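Local coordinates for macrophage migration inhibitory factor-like protein (Entamoeba histolytica, PDB 6CUQ), which belongs to the macrophage migration inhibitory factor family of small trimeric proteins built from beta-alpha-beta units, at residues S32-I35 and L36-I40; T21-I24 and K25-A29. All blocks are in the same frame, centred on the assembly; numbering follows the deposited sequence.

How the interactions relate
Interactions 1 and 2 are successive parts of one helix, 22-40, which connects strand 11-16 to strand 48-53 in a beta-alpha-beta unit of the MIF fold. Interaction 2 (21-24 with 25-29) holds the first turns, at the N-terminus, and interaction 1 (32-35 with 36-40) the last; their centres lie about 16 Å apart, and they relate through the shared helix, with no direct touch. The same amphipathic plan runs through both: Ile28, Ser32 and Leu36 face the sheet, Ile24 and Ile35 meet helix 80-95, and most charged side chains lie toward the edges, though Lys25 reaches Thr53 on the sheet. The 1,2-ethanediol sits at interaction 2, on Glu22, and was probably carried over from crystallisation.

Interaction 1 of 2, residues S32-I35 and L36-I40; sequences SMKI and LSEVI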
loop_
_atom_site.group_PDB
_atom_site.type_symbol
_atom_site.label_atom_id
_atom_site.label_comp_id
_atom_site.label_asym_id
_atom_site.label_seq_id
_atom_site.Cartn_x
_atom_site.Cartn_y
_atom_site.Cartn_z
ATOM N N SER B 32 15.601 -7.404 1.032
ATOM C CA SER B 32 14.245 -7.856 0.736
ATOM C C SER B 32 14.189 -8.556 -0.615
ATOM O O SER B 32 13.617 -9.647 -0.754
ATOM C CB SER B 32 13.288 -6.659 0.772
ATOM O OG SER B 32 12.064 -6.957 0.134
ATOM N N MET B 33 14.822 -7.959 -1.621
ATOM C CA MET B 33 14.823 -8.577 -2.941
ATOM C C MET B 33 15.584 -9.898 -2.932
ATOM O O MET B 33 15.134 -10.877 -3.540
ATOM C CB MET B 33 15.401 -7.604 -3.962
ATOM C CG MET B 33 14.454 -6.465 -4.311
ATOM S SD MET B 33 15.160 -5.290 -5.471
ATOM C CE MET B 33 16.431 -4.499 -4.495
ATOM N N LYS B 34 16.708 -9.971 -2.205
ATOM C CA LYS B 34 17.394 -11.256 -2.064
ATOM C C LYS B 34 16.495 -12.293 -1.399
ATOM O O LYS B 34 16.427 -13.445 -1.845
ATOM C CB LYS B 34 18.699 -11.101 -1.273
ATOM C CG LYS B 34 19.898 -10.633 -2.090
ATOM C CD LYS B 34 21.051 -10.237 -1.197
ATOM C CE LYS B 34 21.745 -11.442 -0.622
ATOM N NZ LYS B 34 22.618 -11.025 0.505
ATOM N N ILE B 35 15.801 -11.896 -0.323
ATOM C CA ILE B 35 14.905 -12.809 0.394
ATOM C C ILE B 35 13.821 -13.331 -0.533
ATOM O O ILE B 35 13.568 -14.540 -0.603
ATOM C CB ILE B 35 14.272 -12.099 1.604
ATOM C CG1 ILE B 35 15.276 -11.870 2.729
ATOM C CG2 ILE B 35 13.070 -12.886 2.104
ATOM C CD1 ILE B 35 14.692 -11.037 3.875
ATOM N N LEU B 36 13.173 -12.422 -1.266
ATOM C CA LEU B 36 12.126 -12.809 -2.204
ATOM C C LEU B 36 12.653 -13.820 -3.210
ATOM O O LEU B 36 12.037 -14.867 -3.440
ATOM C CB LEU B 36 11.615 -11.559 -2.920
ATOM C CG LEU B 36 10.782 -10.608 -2.061
ATOM C CD1 LEU B 36 10.451 -9.354 -2.821
ATOM C CD2 LEU B 36 9.488 -11.297 -1.624
ATOM N N SER B 37 13.819 -13.533 -3.799
ATOM C CA SER B 37 14.366 -14.404 -4.829
ATOM C C SER B 37 14.754 -15.762 -4.260
ATOM O O SER B 37 14.501 -16.800 -4.885
ATOM C CB SER B 37 15.566 -13.716 -5.497
ATOM O OG SER B 37 16.662 -14.607 -5.682
ATOM N N GLU B 38 15.361 -15.781 -3.071
ATOM C CA GLU B 38 15.826 -17.048 -2.512
ATOM C C GLU B 38 14.656 -17.916 -2.061
ATOM O O GLU B 38 14.691 -19.145 -2.216
ATOM C CB GLU B 38 16.805 -16.785 -1.369
ATOM C CG GLU B 38 18.108 -16.138 -1.831
ATOM C CD GLU B 38 18.921 -15.528 -0.702
ATOM O OE1 GLU B 38 18.563 -15.724 0.476
ATOM O OE2 GLU B 38 19.919 -14.836 -1.004
ATOM N N VAL B 39 13.623 -17.307 -1.488
ATOM C CA VAL B 39 12.522 -18.085 -0.923
ATOM C C VAL B 39 11.445 -18.391 -1.965
ATOM O O VAL B 39 11.011 -19.538 -2.104
ATOM C CB VAL B 39 11.936 -17.344 0.299
ATOM C CG1 VAL B 39 10.699 -18.072 0.828
ATOM C CG2 VAL B 39 13.005 -17.180 1.393
ATOM N N ILE B 40 11.014 -17.404 -2.754
ATOM C CA ILE B 40 10.021 -17.710 -3.786
ATOM C C ILE B 40 10.651 -18.430 -4.980
ATOM O O ILE B 40 9.939 -19.103 -5.738
ATOM C CB ILE B 40 9.282 -16.425 -4.195
ATOM C CG1 ILE B 40 8.496 -15.905 -3.011
ATOM C CG2 ILE B 40 8.316 -16.667 -5.339
ATOM C CD1 ILE B 40 7.675 -14.710 -3.335
#
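Lys34 and Glu38 lie side by side on helix 22-40, their chains pointing the same way, yet they do not close a salt bridge: Lys34 NZ remains 4.9 Å from Glu38 OE2, and the nearer approach is from Lys34 CE, at 3.9 Å. Beyond CG the glutamate runs extended, with CG itself 3.2 Å from Lys34 O, whereas the lysine bends at its third torsion (chi3 75°), which takes its ammonium end away from the following turn. The stronger partner of Glu38 is Arg86 on helix 80-95, in a salt bridge through OE1.

Toward helix 80-95, Ile35 and Val39 bring methyl groups together loosely, CG2 to CG2 at 4.4 Å, and both also touch Leu83 of that helix. On the side facing the sheet, Leu36 places CD1 4.1 Å from Ser32 OG. That hydroxyl is buried but hydrogen-bonded to Thr49 and Tyr87. Beneath these side chains run four i to i+4 backbone bonds, from Leu36 N to Ser32 O (2.9 Å) through to Val39 N to Ile35 O.

The chemistry thus divides by face: methyl groups and a satisfied hydroxyl pack against the sheet and helix 80-95, while the Lys34-Glu38 attraction is probably modest, the carboxylate being drawn more to Arg86 and so linking the two helices.

Interaction 2 of 2, residues T21-I24 and K25-A29; sequences TEEI and KKEIA. With EDO (1,2-ethanediol), chain D.
Lys25 N donates to Thr21 O at 3.1 Å, the first of a regular i to i+4 series that runs through to Ile28 N and Ile24 O at 2.8 Å. Thr21 holds the N-cap position of helix 22-40, where a first torsion of 65° brings OG1 within bonding distance of Ile24 N, 3.1 Å away.

The side chains then pair along the helix. Glu22, folded at its second torsion (chi2 -55°), swings its carboxylate across the extended chain of Lys25, and NZ meets OE2 on the syn side at 3.0 Å, 26° out of the carboxylate plane. The same oxygen accepts from O1 of 1,2-ethanediol, while Lys25 NZ also bonds to Thr53 on strand 48-53. Glu23 crosses Lys26 at about a right angle in a long salt bridge, OE1 to NZ 3.6 Å. The other oxygen of Glu23, OE2, comes within 4.2 Å of Glu27 OE2, and one water donates to both. Glu27 OE1 is in turn salt-bridged to Lys94 of helix 80-95 and lies 3.4 Å from Ile24 CD1. Below, Ile24 CG2 rests on Ile28 CD1 at 4.0 Å. Val55 of a neighbouring subunit packs on Glu22, Lys25 and Lys26.

Acidic groups near a helix N-terminus would interact favourably with its dipole, and here Lys26, Lys94 and the shared water probably ease the repulsion between Glu23 and Glu27.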
loop_
_atom_site.group_PDB
_atom_site.type_symbol
_atom_site.label_atom_id
_atom_site.label_comp_id
_atom_site.label_asym_id
_atom_site.label_seq_id
_atom_site.Cartn_x
_atom_site.Cartn_y
_atom_site.Cartn_z
ATOM N N THR B 21 18.443 5.605 8.795
ATOM C CA THR B 21 19.053 6.336 7.688
ATOM C C THR B 21 18.542 5.838 6.334
ATOM O O THR B 21 18.080 4.700 6.177
ATOM C CB THR B 21 20.582 6.196 7.678
ATOM O OG1 THR B 21 20.945 4.826 7.436
ATOM C CG2 THR B 21 21.229 6.718 8.956
ATOM N N GLU B 22 18.710 6.692 5.327
ATOM C CA GLU B 22 18.392 6.293 3.959
ATOM C C GLU B 22 19.233 5.093 3.516
ATOM O O GLU B 22 18.710 4.157 2.897
ATOM C CB GLU B 22 18.610 7.484 3.022
ATOM C CG GLU B 22 17.720 8.682 3.338
ATOM C CD GLU B 22 16.241 8.318 3.357
ATOM O OE1 GLU B 22 15.712 7.897 2.306
ATOM O OE2 GLU B 22 15.604 8.453 4.425
ATOM N N GLU B 23 20.515 5.058 3.897
ATOM C CA GLU B 23 21.353 3.906 3.555
ATOM C C GLU B 23 20.775 2.602 4.093
ATOM O O GLU B 23 20.739 1.593 3.375
ATOM C CB GLU B 23 22.786 4.107 4.059
ATOM C CG GLU B 23 23.726 3.020 3.580
ATOM C CD GLU B 23 23.725 2.872 2.049
ATOM O OE1 GLU B 23 23.781 3.907 1.343
ATOM O OE2 GLU B 23 23.649 1.722 1.553
ATOM N N ILE B 24 20.324 2.602 5.355
ATOM C CA ILE B 24 19.731 1.401 5.947
ATOM C C ILE B 24 18.465 1.006 5.188
ATOM O O ILE B 24 18.184 -0.184 4.991
ATOM C CB ILE B 24 19.441 1.617 7.448
ATOM C CG1 ILE B 24 20.720 1.530 8.288
ATOM C CG2 ILE B 24 18.412 0.595 7.969
ATOM C CD1 ILE B 24 21.372 0.180 8.290
ATOM N N LYS B 25 17.675 1.993 4.762
ATOM C CA LYS B 25 16.515 1.699 3.921
ATOM C C LYS B 25 16.929 1.027 2.612
ATOM O O LYS B 25 16.265 0.090 2.149
ATOM C CB LYS B 25 15.745 2.980 3.635
ATOM C CG LYS B 25 14.937 3.449 4.783
ATOM C CD LYS B 25 14.375 4.843 4.541
ATOM C CE LYS B 25 14.154 5.591 5.881
ATOM N NZ LYS B 25 13.409 6.875 5.723
ATOM N N LYS B 26 18.014 1.501 1.991
ATOM C CA LYS B 26 18.504 0.827 0.800
ATOM C C LYS B 26 18.905 -0.605 1.126
ATOM O O LYS B 26 18.590 -1.534 0.374
ATOM C CB LYS B 26 19.679 1.592 0.175
ATOM C CG LYS B 26 19.347 2.998 -0.301
ATOM C CD LYS B 26 20.546 3.579 -1.047
ATOM C CE LYS B 26 20.468 5.088 -1.255
ATOM N NZ LYS B 26 21.068 5.817 -0.080
ATOM N N GLU B 27 19.571 -0.808 2.265
ATOM C CA GLU B 27 19.987 -2.157 2.624
ATOM C C GLU B 27 18.776 -3.055 2.834
ATOM O O GLU B 27 18.790 -4.235 2.458
ATOM C CB GLU B 27 20.856 -2.117 3.872
ATOM C CG GLU B 27 22.273 -1.600 3.646
ATOM C CD GLU B 27 22.998 -1.375 4.969
ATOM O OE1 GLU B 27 22.576 -1.965 5.983
ATOM O OE2 GLU B 27 23.983 -0.608 4.997
ATOM N N ILE B 28 17.710 -2.501 3.419
ATOM C CA ILE B 28 16.468 -3.248 3.600
ATOM C C ILE B 28 15.873 -3.630 2.248
ATOM O O ILE B 28 15.507 -4.791 2.021
ATOM C CB ILE B 28 15.477 -2.430 4.454
ATOM C CG1 ILE B 28 15.937 -2.401 5.911
ATOM C CG2 ILE B 28 14.057 -2.961 4.308
ATOM C CD1 ILE B 28 15.142 -1.450 6.803
ATOM N N ALA B 29 15.783 -2.668 1.323
ATOM C CA ALA B 29 15.259 -2.979 -0.009
ATOM C C ALA B 29 16.098 -4.049 -0.697
ATOM O O ALA B 29 15.560 -4.979 -1.308
ATOM C CB ALA B 29 15.216 -1.721 -0.883
HETATM C C1 EDO D . 16.033 11.050 6.954
HETATM O O1 EDO D . 16.611 9.731 6.930
HETATM C C2 EDO D . 15.351 11.281 8.302
HETATM O O2 EDO D . 16.312 11.107 9.359
HETATM O O HOH W 1 25.086 -0.130 2.624
#